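Salicylaldehyde dehydrogenase NahF (Pseudomonas putida, PDB 4JZ6) probably catalyses the NAD+-dependent oxidation of salicylaldehyde to salicylate, a step of naphthalene degradation, as a member of the aldehyde dehydrogenase family. Local coordinates at residues L86-A89 with D90-S94; A254-A257 with A258-L261; K408-A411 with E412-I416. One frame throughout, in Å; residues are numbered along the deposited sequence.

Contact 1: L86-A89 with D90-S94; sequences LKVA and DVMES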
loop_
_atom_site.group_PDB
_atom_site.type_symbol
_atom_site.label_atom_id
_atom_site.label_comp_id
_atom_site.label_asym_id
_atom_site.label_seq_id
_atom_site.Cartn_x
_atom_site.Cartn_y
_atom_site.Cartn_z
ATOM N N LEU A 86 3.610 -25.392 -10.427
ATOM C CA LEU A 86 3.153 -26.030 -11.650
ATOM C C LEU A 86 2.361 -27.295 -11.309
ATOM O O LEU A 86 1.298 -27.553 -11.880
ATOM C CB LEU A 86 4.357 -26.374 -12.529
ATOM C CG LEU A 86 4.515 -25.685 -13.889
ATOM C CD1 LEU A 86 3.637 -24.449 -14.010
ATOM C CD2 LEU A 86 5.975 -25.348 -14.140
ATOM N N LYS A 87 2.879 -28.061 -10.354
ATOM C CA LYS A 87 2.221 -29.279 -9.909
ATOM C C LYS A 87 0.848 -29.016 -9.285
ATOM O O LYS A 87 -0.095 -29.784 -9.523
ATOM C CB LYS A 87 3.107 -30.067 -8.938
ATOM C CG LYS A 87 2.584 -31.476 -8.665
ATOM C CD LYS A 87 3.616 -32.357 -7.989
ATOM C CE LYS A 87 3.119 -33.794 -7.885
ATOM N NZ LYS A 87 4.094 -34.669 -7.165
ATOM N N VAL A 88 0.738 -27.948 -8.492
ATOM C CA VAL A 88 -0.550 -27.571 -7.907
ATOM C C VAL A 88 -1.595 -27.446 -9.003
ATOM O O VAL A 88 -2.684 -28.011 -8.901
ATOM C CB VAL A 88 -0.493 -26.230 -7.151
ATOM C CG1 VAL A 88 -1.861 -25.896 -6.582
ATOM C CG2 VAL A 88 0.529 -26.280 -6.044
ATOM N N ALA A 89 -1.242 -26.719 -10.060
ATOM C CA ALA A 89 -2.136 -26.537 -11.200
ATOM C C ALA A 89 -2.550 -27.873 -11.795
ATOM O O ALA A 89 -3.733 -28.102 -12.039
ATOM C CB ALA A 89 -1.491 -25.663 -12.258
ATOM N N ASP A 90 -1.582 -28.757 -12.021
ATOM C CA ASP A 90 -1.881 -30.087 -12.549
ATOM C C ASP A 90 -2.858 -30.824 -11.641
ATOM O O ASP A 90 -3.819 -31.444 -12.110
ATOM C CB ASP A 90 -0.603 -30.918 -12.682
ATOM C CG ASP A 90 0.311 -30.421 -13.784
ATOM O OD1 ASP A 90 -0.179 -29.727 -14.701
ATOM O OD2 ASP A 90 1.518 -30.743 -13.736
ATOM N N VAL A 91 -2.604 -30.742 -10.335
ATOM C CA VAL A 91 -3.416 -31.436 -9.339
ATOM C C VAL A 91 -4.835 -30.875 -9.258
ATOM O O VAL A 91 -5.802 -31.629 -9.128
ATOM C CB VAL A 91 -2.744 -31.416 -7.949
ATOM C CG1 VAL A 91 -3.675 -31.976 -6.883
ATOM C CG2 VAL A 91 -1.456 -32.201 -7.986
ATOM N N MET A 92 -4.963 -29.554 -9.344
ATOM C CA MET A 92 -6.285 -28.940 -9.344
ATOM C C MET A 92 -7.106 -29.375 -10.561
ATOM O O MET A 92 -8.303 -29.647 -10.451
ATOM C CB MET A 92 -6.185 -27.418 -9.302
ATOM C CG MET A 92 -5.478 -26.868 -8.083
ATOM S SD MET A 92 -5.874 -25.124 -7.855
ATOM C CE MET A 92 -7.580 -25.254 -7.320
ATOM N N GLU A 93 -6.466 -29.440 -11.724
ATOM C CA GLU A 93 -7.169 -29.842 -12.937
ATOM C C GLU A 93 -7.578 -31.311 -12.859
ATOM O O GLU A 93 -8.592 -31.717 -13.428
ATOM C CB GLU A 93 -6.320 -29.563 -14.180
ATOM C CG GLU A 93 -6.105 -28.073 -14.434
ATOM C CD GLU A 93 -5.176 -27.789 -15.603
ATOM O OE1 GLU A 93 -4.437 -28.706 -16.020
ATOM O OE2 GLU A 93 -5.181 -26.643 -16.104
ATOM N N SER A 94 -6.797 -32.103 -12.132
ATOM C CA SER A 94 -7.101 -33.523 -11.986
ATOM C C SER A 94 -8.315 -33.736 -11.089
ATOM O O SER A 94 -8.891 -34.820 -11.068
ATOM C CB SER A 94 -5.892 -34.297 -11.446
ATOM O OG SER A 94 -5.643 -34.007 -10.082
#
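V88 and M92 meet one turn apart on helix 78-94, an amphipathic alpha-helix of the aldehyde dehydrogenase fold. Their side chains lie side by side and point the same way, with V88 CG1 4.0 Å from M92 CG. V88 CG1 sits anti to the backbone N (chi1 180°), beside the carbonyl carbon, and this puts that methyl on the side of the following turn. The end of M92 bends away at its last torsion. It leaves V88 and packs on I201 and C204 of helix 195-208. V88 itself touches F125 of helix 111-130 and A208 of helix 195-208. A89, also buried, touches R126 of helix 111-130. This is the tight side of the contact.

The other side is looser. K87 is exposed, and its extended chain runs out from the helix, though part of it lies on A208. It meets the V91 side chain by its base alone, K87 CG lying 4.2 Å from V91 CG2. D90 and E93 both form salt bridges to R126, D90 through OD1 and E93 through OE2, so one arginine ties two acids one turn apart to the neighbouring helix.

Four regular helical bonds join the segments. D90 N donates to L86 O at 3.1 Å. V91 N donates to K87 O at 2.8 Å. M92 N reaches V88 O at 2.8 Å. E93 N reaches A89 O at 3.1 Å. Near the end of the helix the S94 hydroxyl folds back on the preceding turn: S94 OG donates to V91 O at 2.6 Å, tilted 25° from the carbonyl plane.

Contact 2: A254-A257 with A258-L261; sequences AQKA and AQHL
H260 N bonds to A257 O at 3.1 Å from above the carbonyl plane, 69° out of it, and so not on a lone pair. This unusual approach belongs to a Schellman motif that ends helix 247-259. L261, with a positive phi (53°), is its C-prime residue. The motif closes with K262 N meeting A257 O and L261 N bonding to A258 O at 3.1 Å. The helical bonding frays on the way there. A258 N still donates to A254 O at 2.8 Å. Q259 N is shared between Q255 O and K256 O, and both bonds are weak.

K256 and Q259 run side by side in the same direction, and K256 CD is 3.6 Å from Q259 NE2. K256 bends at its second torsion (-71°), which folds its methylene chain alongside the amide. Q259 CG lies 3.3 Å from Q255 O, so the base of the glutamine side chain rests against that carbonyl. The H260 ring has Q259 CB over one face, near the rim. Its CD2 is 3.6 Å from K256 O, while NE2 is held by the hydroxyl of S234.

A254, A257 and A258 are buried. A258 packs on Q255 of the second subunit, and its carbonyl accepts a bond from S251 of that subunit. The helix is the crossover of the beta-alpha-beta unit formed with strands 240-244 and 264-267. A254 lies on L266 and A257 on C264 of strand 264-267, while K256 touches D230 and I233 at helix 225-233.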
loop_
_atom_site.group_PDB
_atom_site.type_symbol
_atom_site.label_atom_id
_atom_site.label_comp_id
_atom_site.label_asym_id
_atom_site.label_seq_id
_atom_site.Cartn_x
_atom_site.Cartn_y
_atom_site.Cartn_z
ATOM N N ALA A 254 -8.577 -2.967 7.709
ATOM C CA ALA A 254 -7.492 -2.017 7.500
ATOM C C ALA A 254 -7.251 -1.186 8.752
ATOM O O ALA A 254 -6.111 -0.883 9.092
ATOM C CB ALA A 254 -7.791 -1.121 6.307
ATOM N N GLN A 255 -8.331 -0.829 9.438
ATOM C CA GLN A 255 -8.226 -0.104 10.700
ATOM C C GLN A 255 -7.434 -0.898 11.735
ATOM O O GLN A 255 -6.655 -0.332 12.506
ATOM C CB GLN A 255 -9.614 0.250 11.236
ATOM C CG GLN A 255 -10.332 1.289 10.399
ATOM C CD GLN A 255 -11.724 1.595 10.898
ATOM O OE1 GLN A 255 -12.715 1.285 10.230
ATOM N NE2 GLN A 255 -11.814 2.222 12.072
ATOM N N LYS A 256 -7.620 -2.213 11.738
ATOM C CA LYS A 256 -6.896 -3.070 12.664
ATOM C C LYS A 256 -5.431 -3.139 12.270
ATOM O O LYS A 256 -4.544 -3.040 13.120
ATOM C CB LYS A 256 -7.511 -4.469 12.703
ATOM C CG LYS A 256 -8.935 -4.501 13.239
ATOM C CD LYS A 256 -8.975 -4.233 14.739
ATOM C CE LYS A 256 -10.383 -4.423 15.295
ATOM N NZ LYS A 256 -10.452 -4.158 16.764
ATOM N N ALA A 257 -5.175 -3.295 10.977
ATOM C CA ALA A 257 -3.805 -3.385 10.496
ATOM C C ALA A 257 -3.049 -2.066 10.701
ATOM O O ALA A 257 -1.821 -2.053 10.852
ATOM C CB ALA A 257 -3.787 -3.786 9.048
ATOM N N ALA A 258 -3.788 -0.961 10.709
ATOM C CA ALA A 258 -3.184 0.343 10.943
ATOM C C ALA A 258 -2.662 0.466 12.373
ATOM O O ALA A 258 -1.656 1.135 12.617
ATOM C CB ALA A 258 -4.172 1.442 10.642
ATOM N N GLN A 259 -3.336 -0.187 13.315
ATOM C CA GLN A 259 -2.905 -0.165 14.711
ATOM C C GLN A 259 -1.550 -0.852 14.871
ATOM O O GLN A 259 -0.824 -0.599 15.840
ATOM C CB GLN A 259 -3.948 -0.822 15.620
ATOM C CG GLN A 259 -5.321 -0.174 15.557
ATOM C CD GLN A 259 -6.344 -0.902 16.406
ATOM O OE1 GLN A 259 -6.056 -1.314 17.532
ATOM N NE2 GLN A 259 -7.550 -1.069 15.869
ATOM N N HIS A 260 -1.211 -1.712 13.909
ATOM C CA HIS A 260 0.075 -2.406 13.913
ATOM C C HIS A 260 0.919 -2.086 12.678
ATOM O O HIS A 260 1.880 -2.799 12.377
ATOM C CB HIS A 260 -0.130 -3.916 14.041
ATOM C CG HIS A 260 -0.983 -4.304 15.206
ATOM N ND1 HIS A 260 -0.540 -4.240 16.508
ATOM C CD2 HIS A 260 -2.265 -4.741 15.267
ATOM C CE1 HIS A 260 -1.504 -4.629 17.321
ATOM N NE2 HIS A 260 -2.562 -4.940 16.595
ATOM N N LEU A 261 0.548 -1.013 11.975
ATOM C CA LEU A 261 1.291 -0.523 10.809
ATOM C C LEU A 261 1.534 -1.594 9.742
ATOM O O LEU A 261 2.600 -1.623 9.124
ATOM C CB LEU A 261 2.641 0.100 11.223
ATOM C CG LEU A 261 2.751 1.442 11.965
ATOM C CD1 LEU A 261 1.929 2.527 11.287
ATOM C CD2 LEU A 261 2.350 1.313 13.430
#

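Contact 3: K408-A411 with E412-I416; sequences KGEA and EAIRI. With SO4 (sulfate ion), chain F.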
loop_
_atom_site.group_PDB
_atom_site.type_symbol
_atom_site.label_atom_id
_atom_site.label_comp_id
_atom_site.label_asym_id
_atom_site.label_seq_id
_atom_site.Cartn_x
_atom_site.Cartn_y
_atom_site.Cartn_z
ATOM N N LYS A 408 -27.237 11.721 -21.263
ATOM C CA LYS A 408 -27.129 12.442 -22.520
ATOM C C LYS A 408 -25.699 12.899 -22.753
ATOM O O LYS A 408 -25.229 13.848 -22.129
ATOM C CB LYS A 408 -28.078 13.644 -22.539
ATOM C CG LYS A 408 -29.523 13.277 -22.838
ATOM C CD LYS A 408 -30.504 14.115 -22.024
ATOM C CE LYS A 408 -31.946 13.668 -22.263
ATOM N NZ LYS A 408 -32.930 14.457 -21.463
ATOM N N GLY A 409 -25.002 12.214 -23.647
ATOM C CA GLY A 409 -23.705 12.680 -24.088
ATOM C C GLY A 409 -22.523 12.015 -23.416
ATOM O O GLY A 409 -22.636 11.409 -22.346
ATOM N N GLU A 410 -21.372 12.156 -24.063
ATOM C CA GLU A 410 -20.131 11.546 -23.622
ATOM C C GLU A 410 -19.686 12.073 -22.264
ATOM O O GLU A 410 -19.229 11.308 -21.408
ATOM C CB GLU A 410 -19.059 11.806 -24.673
ATOM C CG GLU A 410 -17.642 11.593 -24.213
ATOM C CD GLU A 410 -16.656 11.956 -25.293
ATOM O OE1 GLU A 410 -15.435 11.919 -25.031
ATOM O OE2 GLU A 410 -17.110 12.282 -26.412
ATOM N N ALA A 411 -19.829 13.380 -22.070
ATOM C CA ALA A 411 -19.407 14.010 -20.824
ATOM C C ALA A 411 -20.209 13.491 -19.631
ATOM O O ALA A 411 -19.630 13.122 -18.607
ATOM C CB ALA A 411 -19.505 15.520 -20.927
ATOM N N GLU A 412 -21.533 13.455 -19.775
ATOM C CA GLU A 412 -22.407 13.010 -18.690
ATOM C C GLU A 412 -22.169 11.537 -18.363
ATOM O O GLU A 412 -22.275 11.126 -17.207
ATOM C CB GLU A 412 -23.887 13.271 -19.009
ATOM C CG GLU A 412 -24.824 12.928 -17.850
ATOM C CD GLU A 412 -26.299 13.047 -18.200
ATOM O OE1 GLU A 412 -26.630 13.186 -19.396
ATOM O OE2 GLU A 412 -27.134 12.996 -17.273
ATOM N N ALA A 413 -21.835 10.752 -19.383
ATOM C CA ALA A 413 -21.496 9.347 -19.180
ATOM C C ALA A 413 -20.289 9.213 -18.255
ATOM O O ALA A 413 -20.313 8.449 -17.289
ATOM C CB ALA A 413 -21.226 8.663 -20.508
ATOM N N ILE A 414 -19.235 9.963 -18.554
ATOM C CA ILE A 414 -18.030 9.937 -17.734
ATOM C C ILE A 414 -18.350 10.361 -16.304
ATOM O O ILE A 414 -17.877 9.747 -15.343
ATOM C CB ILE A 414 -16.927 10.842 -18.327
ATOM C CG1 ILE A 414 -16.498 10.303 -19.696
ATOM C CG2 ILE A 414 -15.734 10.929 -17.393
ATOM C CD1 ILE A 414 -15.477 11.147 -20.408
ATOM N N ARG A 415 -19.176 11.399 -16.178
ATOM C CA ARG A 415 -19.590 11.917 -14.877
ATOM C C ARG A 415 -20.258 10.827 -14.044
ATOM O O ARG A 415 -19.855 10.567 -12.907
ATOM C CB ARG A 415 -20.543 13.099 -15.065
ATOM C CG ARG A 415 -20.719 13.979 -13.840
ATOM C CD ARG A 415 -21.293 15.341 -14.218
ATOM N NE ARG A 415 -22.661 15.263 -14.741
ATOM C CZ ARG A 415 -23.043 15.702 -15.943
ATOM N NH1 ARG A 415 -22.162 16.257 -16.769
ATOM N NH2 ARG A 415 -24.313 15.591 -16.320
ATOM N N ILE A 416 -21.269 10.187 -14.626
ATOM C CA ILE A 416 -22.023 9.136 -13.950
ATOM C C ILE A 416 -21.143 7.946 -13.575
ATOM O O ILE A 416 -21.265 7.394 -12.484
ATOM C CB ILE A 416 -23.211 8.666 -14.807
ATOM C CG1 ILE A 416 -24.182 9.826 -15.028
ATOM C CG2 ILE A 416 -23.925 7.487 -14.154
ATOM C CD1 ILE A 416 -25.286 9.515 -15.992
HETATM S S SO4 F . -21.309 15.406 -25.576
HETATM O O1 SO4 F . -19.897 15.293 -25.925
HETATM O O2 SO4 F . -21.794 16.716 -26.004
HETATM O O3 SO4 F . -22.070 14.366 -26.275
HETATM O O4 SO4 F . -21.458 15.278 -24.126
HETATM O O HOH W 1 -22.550 15.085 -21.738
#
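E412 reaches back to K408, the residue before the helix N-cap: E412 OE1 accepts the K408 backbone N-H. The modelled distance from E412 OE1 to K408 N, 2.4 Å, is shorter than expected, and its exact length is doubtful. The bond is nearly straight at the hydrogen, 165°. E412 CG stands anti to the backbone N (chi1 -175°) and the chain stays extended, which carries the carboxylate back to K408. On its other oxygen, E412 OE2 makes a long salt bridge of 3.9 Å to R415 NH2, and E412 CA lies over one face of that guanidinium, near the rim.

A sulfate, probably from the crystallisation liquor, sits at the helix N-terminus. A411 N donates to sulfate O4 at 3.2 Å, and E410 N makes a weak bond to O3. A water accepts from E412 N at 2.7 Å and donates to K408 O and sulfate O4. G409 is the N-cap residue. A CB there would be jammed against the preceding carbonyl O, and would also clash with the sulfate.

Farther along, A413 N bonds to G409 O and I414 N to E410 O. I414 CG1 rests 3.4 Å from E410 O, and I414 packs on V439 and S442 of helix 433-442. The E410 carboxylate pairs with R438 of that helix. On the sheet side, A413 and I416 lie against C407 of strand 401-407.

Shortening E412 to an alanine is likely to leave the K408 N-H without this acceptor and R415 without the partner of its long salt bridge. The first-turn N-H groups pointing at a bound anion, perhaps helped by the helix dipole, are consistent with a weak surface anion site.

In the fold
The three contacts are turns of separate helices, in series along the chain and without touching. Contacts 1 and 2 have centres about 36 Å apart, contacts 2 and 3 about 38 Å, and contacts 1 and 3 about 46 Å, the last pair on opposite sides of the chain's centre. In contact 2 the side chain of A254 is about 5 Å from the salicylaldehyde bound at K262, R263, C264 and Y471, a different site from the one with C301. It is about 12 Å from that of E267, the predicted active-site residue. Contact 2 also lies at the subunit interface. In contact 1 the M92 side chain is about 13 Å from a salicylaldehyde. Contact 3 is a surface feature away from the annotated sites.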